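Local coordinates for oxaloacetate acetyl hydrolase (Cryphonectria parasitica, PDB 3M0J), which belongs to the phosphoenolpyruvate phosphomutase family, whose members have a TIM-barrel fold, at residues Ile166-Ala171 with Leu196-Arg201; Asp7-Gly12 with Asp85-Pro90. All coordinates share one frame; numbering follows the deposited sequence.

How the interactions relate
Interaction 1 is buried at the C-terminal ends of barrel strands and interaction 2 lies on the surface, on opposite sides of the chain's centre, with centres 28 Å apart and nearest atoms about 10 Å apart. Interaction 1 pairs the ends of two adjacent parallel strands, 164-169 and 194-197, and carries buried charges that reach the bound OAF. Interaction 2 closes earlier in the chain and joins two loops, one leading into helix 12-22, the other into strand 91-94. There prolines and phenylalanines do most of the touching, one direct backbone hydrogen bond and one water joining the loops. A second subunit packs on interaction 2, whereas no other chain touches interaction 1.

Interaction 1. Residues Ile166-Ala171 with Leu196-Arg201; sequences IARTDA and LLEGFR. With OAF (2,2-difluoro-3,3-dihydroxybutanedioic acid), chain B.
R168 and E198 meet as stacked flat groups, the carboxylate over one face of the guanidinium with the planes 10° apart. E198 OE2 lies well out of the guanidinium plane, so the attraction is one of charge without a directed N-H; the position of OE2 is less certain, being too close to OAF in the model. R168 NH1 donates to O3 of OAF (2.7 Å) and NH2 to O5 of OAF (2.9 Å), while side-on NE and NH2 grip the D170 carboxylate, NE meeting OD2 at 2.8 Å and NH2 using the syn lone pair of OD1. An extended chain, CG anti to the backbone N (chi1 167°), carries the guanidinium to this spot. K137 also pairs with D170 OD1, and N221 bonds E198 OE1.

The strands themselves are joined in parallel register, R168 with L196 and T169 with L197. L196 N donates to A167 O (2.8 Å), T169 N to L196 O (2.9 Å, N-H...O 161°), and E198 N to T169 O (3.1 Å). One water donates to both T169 O and E198 O. T169 OG1, bonded to D124, accepts from A171 N in an ST turn that starts at the last residue of the strand. On the R168 face, L196 lies alongside the arginine's aliphatic part, CD2 to R168 CD 3.9 Å, and I166 CG2 packs on L196 CB. Charged groups gathered round a ligand at the C-terminal ends of parallel strands are characteristic of a TIM-barrel active site.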
loop_
_atom_site.group_PDB
_atom_site.type_symbol
_atom_site.label_atom_id
_atom_site.label_comp_id
_atom_site.label_asym_id
_atom_site.label_seq_id
_atom_site.Cartn_x
_atom_site.Cartn_y
_atom_site.Cartn_z
ATOM N N ILE A 166 18.961 -13.255 12.097
ATOM C CA ILE A 166 18.726 -14.152 13.218
ATOM C C ILE A 166 18.045 -15.404 12.689
ATOM O O ILE A 166 16.965 -15.324 12.091
ATOM C CB ILE A 166 17.815 -13.477 14.285
ATOM C CG1 ILE A 166 18.498 -12.224 14.848
ATOM C CG2 ILE A 166 17.487 -14.453 15.411
ATOM C CD1 ILE A 166 17.543 -11.032 15.068
ATOM N N ALA A 167 18.691 -16.551 12.887
ATOM C CA ALA A 167 18.135 -17.827 12.477
ATOM C C ALA A 167 17.261 -18.372 13.588
ATOM O O ALA A 167 17.749 -18.716 14.662
ATOM C CB ALA A 167 19.259 -18.822 12.151
ATOM N N ARG A 168 15.966 -18.445 13.322
ATOM C CA ARG A 168 15.018 -18.956 14.291
ATOM C C ARG A 168 14.641 -20.381 13.928
ATOM O O ARG A 168 14.389 -20.679 12.763
ATOM C CB ARG A 168 13.771 -18.076 14.297
ATOM C CG ARG A 168 12.594 -18.704 15.039
ATOM C CD ARG A 168 11.432 -17.701 15.175
ATOM N NE ARG A 168 10.167 -18.398 15.424
ATOM C CZ ARG A 168 9.046 -17.785 15.803
ATOM N NH1 ARG A 168 9.036 -16.464 16.029
ATOM N NH2 ARG A 168 7.931 -18.491 15.960
ATOM N N THR A 169 14.597 -21.255 14.929
ATOM C CA THR A 169 14.041 -22.589 14.720
ATOM C C THR A 169 12.840 -22.844 15.610
ATOM O O THR A 169 12.881 -22.632 16.825
ATOM C CB THR A 169 15.074 -23.736 14.887
ATOM O OG1 THR A 169 14.415 -24.984 14.632
ATOM C CG2 THR A 169 15.638 -23.755 16.302
ATOM N N ASP A 170 11.769 -23.292 14.965
ATOM C CA ASP A 170 10.528 -23.675 15.616
ATOM C C ASP A 170 10.439 -25.186 15.791
ATOM O O ASP A 170 9.356 -25.722 16.015
ATOM C CB ASP A 170 9.379 -23.181 14.753
ATOM C CG ASP A 170 9.111 -21.714 14.970
ATOM O OD1 ASP A 170 8.466 -21.400 15.981
ATOM O OD2 ASP A 170 9.576 -20.880 14.174
ATOM N N ALA A 171 11.579 -25.865 15.685
ATOM C CA ALA A 171 11.599 -27.326 15.628
ATOM C C ALA A 171 11.414 -28.020 16.972
ATOM O O ALA A 171 11.171 -29.226 17.017
ATOM C CB ALA A 171 12.888 -27.805 14.972
ATOM N N LEU A 196 18.024 -18.181 17.358
ATOM C CA LEU A 196 16.853 -18.061 18.211
ATOM C C LEU A 196 16.184 -19.419 18.297
ATOM O O LEU A 196 15.596 -19.895 17.317
ATOM C CB LEU A 196 15.886 -17.011 17.655
ATOM C CG LEU A 196 14.419 -16.965 18.103
ATOM C CD1 LEU A 196 14.198 -17.123 19.594
ATOM C CD2 LEU A 196 13.779 -15.691 17.571
ATOM N N LEU A 197 16.305 -20.065 19.454
ATOM C CA LEU A 197 15.569 -21.299 19.701
ATOM C C LEU A 197 14.231 -20.886 20.295
ATOM O O LEU A 197 14.175 -20.370 21.414
ATOM C CB LEU A 197 16.350 -22.250 20.635
ATOM C CG LEU A 197 15.941 -23.739 20.618
ATOM C CD1 LEU A 197 16.976 -24.619 21.310
ATOM C CD2 LEU A 197 14.564 -23.953 21.250
ATOM N N GLU A 198 13.161 -21.085 19.532
ATOM C CA GLU A 198 11.834 -20.586 19.896
ATOM C C GLU A 198 11.159 -21.499 20.918
ATOM O O GLU A 198 11.246 -22.734 20.828
ATOM C CB GLU A 198 10.956 -20.467 18.649
ATOM C CG GLU A 198 9.479 -20.318 18.928
ATOM C CD GLU A 198 9.062 -18.895 19.205
ATOM O OE1 GLU A 198 9.941 -17.995 19.298
ATOM O OE2 GLU A 198 7.831 -18.668 19.331
ATOM N N GLY A 199 10.491 -20.883 21.890
ATOM C CA GLY A 199 9.628 -21.609 22.806
ATOM C C GLY A 199 10.293 -22.613 23.721
ATOM O O GLY A 199 9.891 -23.773 23.763
ATOM N N PHE A 200 11.290 -22.173 24.479
ATOM C CA PHE A 200 11.927 -23.062 25.449
ATOM C C PHE A 200 10.853 -23.642 26.362
ATOM O O PHE A 200 9.843 -22.998 26.637
ATOM C CB PHE A 200 12.962 -22.316 26.291
ATOM C CG PHE A 200 14.213 -21.966 25.554
ATOM C CD1 PHE A 200 15.047 -22.954 25.078
ATOM C CD2 PHE A 200 14.564 -20.644 25.351
ATOM C CE1 PHE A 200 16.213 -22.630 24.398
ATOM C CE2 PHE A 200 15.727 -20.310 24.680
ATOM C CZ PHE A 200 16.551 -21.309 24.206
ATOM N N ARG A 201 11.077 -24.865 26.819
ATOM C CA ARG A 201 10.134 -25.536 27.696
ATOM C C ARG A 201 10.569 -25.371 29.149
ATOM O O ARG A 201 9.767 -25.541 30.069
ATOM C CB ARG A 201 10.033 -27.017 27.317
ATOM C CG ARG A 201 9.466 -27.237 25.918
ATOM C CD ARG A 201 9.854 -28.590 25.322
ATOM N NE ARG A 201 9.377 -29.715 26.121
ATOM C CZ ARG A 201 8.107 -30.103 26.188
ATOM N NH1 ARG A 201 7.771 -31.146 26.940
ATOM N NH2 ARG A 201 7.168 -29.447 25.512
HETATM O O2 OAF B . 5.892 -11.626 17.804
HETATM C C1 OAF B . 6.073 -12.486 17.000
HETATM O O1 OAF B . 5.457 -12.426 15.757
HETATM C C2 OAF B . 6.795 -13.782 17.380
HETATM O O4 OAF B . 7.907 -13.495 18.204
HETATM O O3 OAF B . 7.271 -14.410 16.220
HETATM C C3 OAF B . 5.748 -14.657 18.115
HETATM F F1 OAF B . 5.613 -14.218 19.405
HETATM F F2 OAF B . 4.521 -14.612 17.517
HETATM C C4 OAF B . 6.202 -16.108 18.086
HETATM O O5 OAF B . 5.853 -16.830 17.204
HETATM O O6 OAF B . 6.903 -16.579 19.195
HETATM O O HOH W 1 11.750 -24.226 18.704
#

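Interaction 2. Residues Asp7-Gly12 with Asp85-Pro90; sequences DEPFSG and DPFGPP
This is a surface contact between two loops, the N-terminal segment that leads into helix 12-22 and the connection from helix 71-82 to strand 91-94. P9 and P86 meet, CB to CB 4.0 Å, and the two phenylalanines extend the patch. The F87 ring reaches P9 with its CE1, 3.6 Å from P9 CD, the two side chains lying side by side; CG anti to the carbonyl carbon (chi1 -55°) turns the ring that way. F10 runs alongside P86, bringing CE1 to 3.7 Å from P86 CB, while within its own loop P9 CB lies over one face of the F10 ring, toward its rim.

P86 O is the polar centre. F10 N donates to it in the carbonyl plane, on a lone pair (2.9 Å), P9 CA makes a CH...O contact, and a water that also accepts from S11 N donates to it at 2.7 Å. Each loop is shaped by its own turn: type II from E8 to S11, where S11 OG donates to E8 O, and type I from D85 to G88, where D85 OD1 accepts from F87 N in an Asx turn. Farther on, P90 CB rests on G12 O (3.4 Å). R160 of the second subunit forms a salt bridge with E8. The chemistry is consistent with a mainly apolar join, with polar contacts gathered on P86 O, that L159 of the second subunit also covers at P9, F10 and P86.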
loop_
_atom_site.group_PDB
_atom_site.type_symbol
_atom_site.label_atom_id
_atom_site.label_comp_id
_atom_site.label_asym_id
_atom_site.label_seq_id
_atom_site.Cartn_x
_atom_site.Cartn_y
_atom_site.Cartn_z
ATOM N N ASP A 7 26.537 7.022 13.322
ATOM C CA ASP A 7 26.215 8.433 13.499
ATOM C C ASP A 7 25.267 8.905 12.408
ATOM O O ASP A 7 24.519 9.866 12.591
ATOM C CB ASP A 7 27.487 9.277 13.461
ATOM C CG ASP A 7 28.514 8.818 14.469
ATOM O OD1 ASP A 7 29.721 9.059 14.250
ATOM O OD2 ASP A 7 28.107 8.206 15.479
ATOM N N GLU A 8 25.320 8.222 11.270
ATOM C CA GLU A 8 24.530 8.596 10.105
ATOM C C GLU A 8 23.071 8.185 10.234
ATOM O O GLU A 8 22.741 7.254 10.972
ATOM C CB GLU A 8 25.125 7.983 8.834
ATOM C CG GLU A 8 26.469 8.565 8.426
ATOM C CD GLU A 8 26.483 10.079 8.474
ATOM O OE1 GLU A 8 26.568 10.644 9.587
ATOM O OE2 GLU A 8 26.417 10.705 7.398
ATOM N N PRO A 9 22.187 8.884 9.510
ATOM C CA PRO A 9 20.778 8.485 9.507
ATOM C C PRO A 9 20.640 7.130 8.839
ATOM O O PRO A 9 21.508 6.767 8.035
ATOM C CB PRO A 9 20.127 9.552 8.627
ATOM C CG PRO A 9 21.267 10.027 7.743
ATOM C CD PRO A 9 22.407 10.097 8.707
ATOM N N PHE A 10 19.583 6.395 9.172
ATOM C CA PHE A 10 19.280 5.103 8.546
ATOM C C PHE A 10 20.357 4.041 8.754
ATOM O O PHE A 10 20.516 3.144 7.921
ATOM C CB PHE A 10 19.012 5.268 7.045
ATOM C CG PHE A 10 18.138 6.439 6.720
ATOM C CD1 PHE A 10 16.887 6.560 7.302
ATOM C CD2 PHE A 10 18.572 7.426 5.846
ATOM C CE1 PHE A 10 16.070 7.636 6.996
ATOM C CE2 PHE A 10 17.771 8.508 5.545
ATOM C CZ PHE A 10 16.514 8.616 6.121
ATOM N N SER A 11 21.070 4.126 9.873
ATOM C CA SER A 11 22.181 3.215 10.133
ATOM C C SER A 11 21.868 2.208 11.232
ATOM O O SER A 11 22.761 1.747 11.945
ATOM C CB SER A 11 23.445 4.010 10.476
ATOM O OG SER A 11 23.249 4.764 11.654
ATOM N N GLY A 12 20.595 1.838 11.347
ATOM C CA GLY A 12 20.186 0.882 12.356
ATOM C C GLY A 12 20.976 -0.427 12.314
ATOM O O GLY A 12 21.343 -0.969 13.355
ATOM N N ASP A 85 12.402 7.830 13.651
ATOM C CA ASP A 85 13.578 8.648 13.911
ATOM C C ASP A 85 14.757 8.065 13.129
ATOM O O ASP A 85 15.251 6.997 13.451
ATOM C CB ASP A 85 13.861 8.690 15.415
ATOM C CG ASP A 85 15.106 9.494 15.774
ATOM O OD1 ASP A 85 15.732 10.128 14.896
ATOM O OD2 ASP A 85 15.459 9.478 16.968
ATOM N N PRO A 86 15.178 8.762 12.074
ATOM C CA PRO A 86 16.296 8.326 11.232
ATOM C C PRO A 86 17.581 8.178 12.039
ATOM O O PRO A 86 18.520 7.525 11.582
ATOM C CB PRO A 86 16.448 9.478 10.237
ATOM C CG PRO A 86 15.101 10.100 10.164
ATOM C CD PRO A 86 14.512 9.965 11.545
ATOM N N PHE A 87 17.622 8.782 13.223
ATOM C CA PHE A 87 18.806 8.709 14.063
ATOM C C PHE A 87 18.524 7.907 15.328
ATOM O O PHE A 87 19.317 7.930 16.260
ATOM C CB PHE A 87 19.270 10.112 14.460
ATOM C CG PHE A 87 19.504 11.027 13.292
ATOM C CD1 PHE A 87 20.707 11.000 12.606
ATOM C CD2 PHE A 87 18.526 11.918 12.886
ATOM C CE1 PHE A 87 20.928 11.841 11.532
ATOM C CE2 PHE A 87 18.742 12.758 11.809
ATOM C CZ PHE A 87 19.943 12.717 11.134
ATOM N N GLY A 88 17.389 7.217 15.363
ATOM C CA GLY A 88 16.979 6.495 16.555
ATOM C C GLY A 88 17.483 5.063 16.654
ATOM O O GLY A 88 18.389 4.655 15.929
ATOM N N PRO A 89 16.889 4.282 17.568
ATOM C CA PRO A 89 17.332 2.917 17.867
ATOM C C PRO A 89 17.075 1.965 16.712
ATOM O O PRO A 89 16.112 2.137 15.956
ATOM C CB PRO A 89 16.450 2.527 19.060
ATOM C CG PRO A 89 15.212 3.359 18.869
ATOM C CD PRO A 89 15.768 4.687 18.431
ATOM N N PRO A 90 17.932 0.947 16.581
ATOM C CA PRO A 90 17.802 -0.081 15.541
ATOM C C PRO A 90 16.511 -0.866 15.706
ATOM O O PRO A 90 16.070 -1.072 16.843
ATOM C CB PRO A 90 18.963 -1.040 15.828
ATOM C CG PRO A 90 19.710 -0.492 16.979
ATOM C CD PRO A 90 19.087 0.747 17.476
HETATM O O HOH W 2 19.981 5.331 12.317
#